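Local coordinates for protein dermonecrotic toxin (Pasteurella multocida, PDB 2EBF) that acts as a dermonecrotic and mitogenic toxin that induces bone resorption and is associated with severe progressive atrophic rhinitis in pigs, at residues Thr562-Lys567 with Asn716-Tyr721; Met646-Thr651 with Asp702-Glu707. All coordinates share one frame; numbering follows the deposited sequence.

Interaction 1: Thr562-Lys567 with Asn716-Tyr721; sequences TPPQGK and NPFVEY
Phe-718 reaches across to Pro-564 and Lys-567, and its side chain and backbone do so separately. The aromatic CZ meets Pro-564 CG at 3.9 Å, a small apolar contact in which the proline ring meets the end of the phenyl ring at a slant. This reach follows from a CG anti to the backbone N (chi1 -178°), which carries the ring across toward the loop. In the plane of the ring, at its edge, lie Gln-565 N and, from its own strand, Glu-720 OE1. Its CA, meanwhile, sends a C-H toward Lys-567 O at 3.4 Å.

Val-719 supplies the true backbone link. Its N donates to Lys-567 O at 2.7 Å, almost straight (171°). Its O accepts from Lys-567 N at 2.9 Å with a more bent N-H (150°). The two residues thus form an antiparallel hydrogen-bonded pair, and the pairing illustrates how a very short segment can serve as an edge strand: 567-568 is one of the two outermost strands of a six-stranded antiparallel sheet, added beside 717-720. Just before the pair, Gly-566 has a positive phi, and its CA comes close enough to Val-719 O for a C-H...O contact; having no side chain, it lets the backbones meet tightly.

Glu-720 lays its carboxylate across the aliphatic part of Gln-565, and Glu-720 OE1 lies 3.1 Å from Gln-565 CG. A water joins the two side chains, donating to Glu-720 OE2 and only weakly to Gln-565 OE1. Glu-720 OE2 also has a salt bridge to Lys-724.

Tyr-721 turns the edge of its ring to Gly-566 CA, while Val-719 CG1 lies over one face, offset toward the rim. Lys-567 runs alongside the ring in the same direction, its CD 4.1 Å from the phenol OH, which is hydrogen-bonded to Asp-702.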
loop_
_atom_site.group_PDB
_atom_site.type_symbol
_atom_site.label_atom_id
_atom_site.label_comp_id
_atom_site.label_asym_id
_atom_site.label_seq_id
_atom_site.Cartn_x
_atom_site.Cartn_y
_atom_site.Cartn_z
ATOM N N THR A 562 14.074 -9.606 2.630
ATOM C CA THR A 562 13.803 -10.009 4.019
ATOM C C THR A 562 15.019 -10.696 4.672
ATOM O O THR A 562 15.683 -11.520 4.030
ATOM C CB THR A 562 12.570 -10.941 4.123
ATOM O OG1 THR A 562 12.720 -12.051 3.231
ATOM C CG2 THR A 562 11.298 -10.193 3.778
ATOM N N PRO A 563 15.308 -10.357 5.948
ATOM C CA PRO A 563 16.428 -10.943 6.691
ATOM C C PRO A 563 16.258 -12.451 6.895
ATOM O O PRO A 563 15.152 -12.967 6.728
ATOM C CB PRO A 563 16.390 -10.210 8.041
ATOM C CG PRO A 563 15.561 -9.020 7.826
ATOM C CD PRO A 563 14.575 -9.371 6.763
ATOM N N PRO A 564 17.344 -13.152 7.272
ATOM C CA PRO A 564 17.340 -14.617 7.271
ATOM C C PRO A 564 16.565 -15.320 8.411
ATOM O O PRO A 564 15.787 -16.235 8.145
ATOM C CB PRO A 564 18.832 -14.955 7.373
ATOM C CG PRO A 564 19.403 -13.835 8.175
ATOM C CD PRO A 564 18.641 -12.609 7.737
ATOM N N GLN A 565 16.775 -14.926 9.665
ATOM C CA GLN A 565 16.435 -15.841 10.772
ATOM C C GLN A 565 15.957 -15.125 11.988
ATOM O O GLN A 565 16.704 -14.371 12.620
ATOM C CB GLN A 565 17.637 -16.694 11.191
ATOM C CG GLN A 565 18.658 -17.061 10.112
ATOM C CD GLN A 565 18.491 -18.462 9.572
ATOM O OE1 GLN A 565 17.757 -19.285 10.135
ATOM N NE2 GLN A 565 19.189 -18.755 8.476
ATOM N N GLY A 566 14.719 -15.350 12.364
ATOM C CA GLY A 566 14.281 -14.713 13.583
ATOM C C GLY A 566 14.246 -13.220 13.353
ATOM O O GLY A 566 13.372 -12.738 12.640
ATOM N N LYS A 567 15.191 -12.468 13.916
ATOM C CA LYS A 567 14.909 -11.042 14.040
ATOM C C LYS A 567 16.082 -10.097 14.293
ATOM O O LYS A 567 16.872 -10.315 15.201
ATOM C CB LYS A 567 13.855 -10.853 15.138
ATOM C CG LYS A 567 13.316 -9.435 15.248
ATOM C CD LYS A 567 12.381 -9.278 16.428
ATOM C CE LYS A 567 11.875 -7.834 16.528
ATOM N NZ LYS A 567 11.301 -7.358 15.216
ATOM N N ASN A 716 23.349 -3.220 16.409
ATOM C CA ASN A 716 22.591 -3.969 15.411
ATOM C C ASN A 716 22.369 -5.443 15.780
ATOM O O ASN A 716 22.669 -6.338 14.987
ATOM C CB ASN A 716 23.218 -3.806 14.015
ATOM C CG ASN A 716 23.320 -2.349 13.578
ATOM O OD1 ASN A 716 22.658 -1.461 14.147
ATOM N ND2 ASN A 716 24.149 -2.090 12.559
ATOM N N PRO A 717 21.819 -5.695 16.986
ATOM C CA PRO A 717 21.668 -7.063 17.480
ATOM C C PRO A 717 20.674 -7.893 16.676
ATOM O O PRO A 717 19.701 -7.360 16.131
ATOM C CB PRO A 717 21.208 -6.881 18.936
ATOM C CG PRO A 717 20.651 -5.509 19.004
ATOM C CD PRO A 717 21.304 -4.694 17.945
ATOM N N PHE A 718 20.977 -9.182 16.563
ATOM C CA PHE A 718 20.172 -10.134 15.813
ATOM C C PHE A 718 19.868 -11.364 16.677
ATOM O O PHE A 718 20.763 -11.922 17.315
ATOM C CB PHE A 718 20.955 -10.572 14.582
ATOM C CG PHE A 718 20.225 -11.506 13.705
ATOM C CD1 PHE A 718 19.140 -11.070 12.941
ATOM C CD2 PHE A 718 20.658 -12.825 13.582
ATOM C CE1 PHE A 718 18.479 -11.954 12.089
ATOM C CE2 PHE A 718 20.007 -13.707 12.746
ATOM C CZ PHE A 718 18.917 -13.275 11.993
ATOM N N VAL A 719 18.611 -11.794 16.666
ATOM C CA VAL A 719 18.161 -12.925 17.486
ATOM C C VAL A 719 17.746 -14.091 16.592
ATOM O O VAL A 719 17.055 -13.896 15.579
ATOM C CB VAL A 719 17.001 -12.504 18.418
ATOM C CG1 VAL A 719 16.452 -13.686 19.241
ATOM C CG2 VAL A 719 17.469 -11.401 19.377
ATOM N N GLU A 720 18.208 -15.288 16.927
ATOM C CA GLU A 720 17.631 -16.505 16.372
ATOM C C GLU A 720 17.046 -17.314 17.516
ATOM O O GLU A 720 17.685 -17.480 18.558
ATOM C CB GLU A 720 18.673 -17.335 15.627
ATOM C CG GLU A 720 18.990 -16.811 14.229
ATOM C CD GLU A 720 19.971 -17.711 13.471
ATOM O OE1 GLU A 720 20.598 -17.228 12.488
ATOM O OE2 GLU A 720 20.106 -18.895 13.846
ATOM N N TYR A 721 15.839 -17.835 17.315
ATOM C CA TYR A 721 15.111 -18.544 18.375
ATOM C C TYR A 721 15.475 -20.036 18.480
ATOM O O TYR A 721 14.604 -20.917 18.408
ATOM C CB TYR A 721 13.609 -18.306 18.204
ATOM C CG TYR A 721 13.267 -16.832 18.325
ATOM C CD1 TYR A 721 13.067 -16.249 19.569
ATOM C CD2 TYR A 721 13.189 -16.011 17.192
ATOM C CE1 TYR A 721 12.777 -14.876 19.695
ATOM C CE2 TYR A 721 12.902 -14.647 17.303
ATOM C CZ TYR A 721 12.698 -14.087 18.554
ATOM O OH TYR A 721 12.406 -12.736 18.664
HETATM O O HOH W 1 18.089 -20.316 13.383
#

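Interaction 2: Met646-Thr651 with Asp702-Glu707; sequences MGASIT and DDWALE
Trp-704 presents the benzo end of its indole to the strand: Ser-649 CA lies at the ring edge, near its plane, 4.2 Å from CH2. Ile-650 CG2 and Ala-648 O approach the same end obliquely, the former 3.7 Å from Trp-704 CH2. Ala-648 CB makes a plain apolar contact with Trp-704 CZ3 at 3.8 Å. The ring therefore slots against three consecutive residues of one strand. Outside the two segments, Leu-697 and Thr-668 also touch the Trp-704 side chain. At the other end of the indole, NE1 is hydrogen-bonded to Asp-681 OD2, which would restrain the ring from turning.

Ile-650 and Trp-704 pass each other, their side chains running in opposite senses. The former, with CG1 anti to the backbone N (chi1 -178°) and an extended chi2, stretches beyond the indole to the helix backbone, where CD1 lies 3.4 Å from Ala-705 O and 4.2 Å from Ala-705 CB. One isoleucine thus uses both branches, CG2 on the tryptophan and CD1 on the small residue after it. The five touching residues are all buried, and the contact is held by apolar packing.

Alternation along the strand explains the selection. Ala-648 and Ile-650 point at the helix, whereas Ser-649 points away, its OG engaged with Thr-667 OG1 and Val-722 O. Both segments lie in the sequence range of the toxin's C3 domain, and here a helix packs on one face of an antiparallel sheet, the short axes 9.2 Å apart and 24° from parallel. Helix 701-711 lies over the face that carries Ile-650, where Val-719 and Pro-717 of strand 717-720 also meet it; Ser-649 and Thr-651 instead touch Phe-732 and Pro-734 of the loop segments, while strands 660-673 and 717-720 flank 643-656.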
loop_
_atom_site.group_PDB
_atom_site.type_symbol
_atom_site.label_atom_id
_atom_site.label_comp_id
_atom_site.label_asym_id
_atom_site.label_seq_id
_atom_site.Cartn_x
_atom_site.Cartn_y
_atom_site.Cartn_z
ATOM N N MET A 646 13.029 -24.359 22.521
ATOM C CA MET A 646 14.065 -24.301 21.483
ATOM C C MET A 646 15.299 -23.555 21.963
ATOM O O MET A 646 16.412 -23.821 21.509
ATOM C CB MET A 646 13.541 -23.558 20.261
ATOM C CG MET A 646 12.318 -24.166 19.646
ATOM S SD MET A 646 11.781 -23.226 18.221
ATOM C CE MET A 646 11.202 -21.711 18.976
ATOM N N GLY A 647 15.081 -22.605 22.872
ATOM C CA GLY A 647 16.154 -21.748 23.355
ATOM C C GLY A 647 16.212 -20.492 22.501
ATOM O O GLY A 647 15.327 -20.249 21.672
ATOM N N ALA A 648 17.262 -19.704 22.682
ATOM C CA ALA A 648 17.433 -18.483 21.908
ATOM C C ALA A 648 18.895 -18.073 21.911
ATOM O O ALA A 648 19.629 -18.385 22.839
ATOM C CB ALA A 648 16.563 -17.354 22.486
ATOM N N SER A 649 19.306 -17.389 20.846
ATOM C CA SER A 649 20.649 -16.855 20.740
ATOM C C SER A 649 20.582 -15.422 20.238
ATOM O O SER A 649 19.688 -15.045 19.474
ATOM C CB SER A 649 21.484 -17.713 19.791
ATOM O OG SER A 649 21.494 -19.053 20.221
ATOM N N ILE A 650 21.522 -14.610 20.691
ATOM C CA ILE A 650 21.605 -13.234 20.249
ATOM C C ILE A 650 23.051 -12.911 19.907
ATOM O O ILE A 650 23.963 -13.330 20.612
ATOM C CB ILE A 650 21.035 -12.264 21.308
ATOM C CG1 ILE A 650 21.090 -10.830 20.772
ATOM C CG2 ILE A 650 21.766 -12.434 22.665
ATOM C CD1 ILE A 650 20.298 -9.812 21.582
ATOM N N THR A 651 23.245 -12.170 18.822
ATOM C CA THR A 651 24.583 -11.805 18.364
ATOM C C THR A 651 24.581 -10.342 17.923
ATOM O O THR A 651 23.558 -9.828 17.493
ATOM C CB THR A 651 25.073 -12.740 17.233
ATOM O OG1 THR A 651 26.419 -12.406 16.876
ATOM C CG2 THR A 651 24.162 -12.661 15.997
ATOM N N ASP A 702 11.982 -12.828 24.493
ATOM C CA ASP A 702 12.130 -11.476 23.924
ATOM C C ASP A 702 12.683 -10.461 24.918
ATOM O O ASP A 702 13.481 -9.590 24.557
ATOM C CB ASP A 702 10.811 -10.979 23.338
ATOM C CG ASP A 702 10.347 -11.809 22.164
ATOM O OD1 ASP A 702 11.180 -12.486 21.518
ATOM O OD2 ASP A 702 9.129 -11.780 21.887
ATOM N N ASP A 703 12.231 -10.561 26.164
ATOM C CA ASP A 703 12.724 -9.707 27.243
ATOM C C ASP A 703 14.168 -10.048 27.592
ATOM O O ASP A 703 14.983 -9.162 27.852
ATOM C CB ASP A 703 11.824 -9.836 28.459
ATOM C CG ASP A 703 10.413 -9.362 28.167
ATOM O OD1 ASP A 703 10.267 -8.257 27.617
ATOM O OD2 ASP A 703 9.459 -10.107 28.442
ATOM N N TRP A 704 14.482 -11.340 27.571
ATOM C CA TRP A 704 15.865 -11.791 27.724
ATOM C C TRP A 704 16.766 -11.166 26.652
ATOM O O TRP A 704 17.796 -10.586 26.985
ATOM C CB TRP A 704 15.946 -13.321 27.669
ATOM C CG TRP A 704 17.363 -13.864 27.580
ATOM C CD1 TRP A 704 18.213 -14.110 28.624
ATOM C CD2 TRP A 704 18.070 -14.247 26.388
ATOM N NE1 TRP A 704 19.403 -14.601 28.159
ATOM C CE2 TRP A 704 19.345 -14.704 26.791
ATOM C CE3 TRP A 704 17.748 -14.245 25.020
ATOM C CZ2 TRP A 704 20.308 -15.148 25.878
ATOM C CZ3 TRP A 704 18.710 -14.690 24.102
ATOM C CH2 TRP A 704 19.978 -15.139 24.543
ATOM N N ALA A 705 16.372 -11.276 25.378
ATOM C CA ALA A 705 17.177 -10.728 24.274
ATOM C C ALA A 705 17.421 -9.240 24.466
ATOM O O ALA A 705 18.557 -8.762 24.327
ATOM C CB ALA A 705 16.509 -10.988 22.931
ATOM N N LEU A 706 16.356 -8.512 24.803
ATOM C CA LEU A 706 16.438 -7.074 25.009
ATOM C C LEU A 706 17.399 -6.747 26.155
ATOM O O LEU A 706 18.246 -5.858 26.019
ATOM C CB LEU A 706 15.039 -6.490 25.268
ATOM C CG LEU A 706 14.867 -4.970 25.363
ATOM C CD1 LEU A 706 13.407 -4.539 25.200
ATOM C CD2 LEU A 706 15.319 -4.525 26.687
ATOM N N GLU A 707 17.274 -7.465 27.270
ATOM C CA GLU A 707 18.158 -7.232 28.414
ATOM C C GLU A 707 19.627 -7.445 28.068
ATOM O O GLU A 707 20.476 -6.619 28.398
ATOM C CB GLU A 707 17.768 -8.100 29.611
ATOM C CG GLU A 707 18.872 -8.145 30.673
ATOM C CD GLU A 707 18.397 -8.499 32.068
ATOM O OE1 GLU A 707 17.178 -8.466 32.352
ATOM O OE2 GLU A 707 19.276 -8.787 32.899
#

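How the interactions relate
Interactions 1 and 2, with centres 11 Å apart, share one antiparallel sheet in the C-terminal part of the toxin. Along the chain, 562-567 comes first, then 646-651, 702-707 and finally 716-721, so both segments of interaction 2 fall between those of interaction 1. Strand 717-720 is the common element: it has 567-568 on one side and 643-656 on the other, where probable hydrogen bonds join Glu-720 O to Ser-649 N and Phe-718 N to Thr-651 O. Interaction 1 adds a short outer strand at one edge, joining a sequence-distant loop to the sheet, and interaction 2 mounts a helix on its face. A bound phosphonate lies about 14 Å from the side chain of Ser-649.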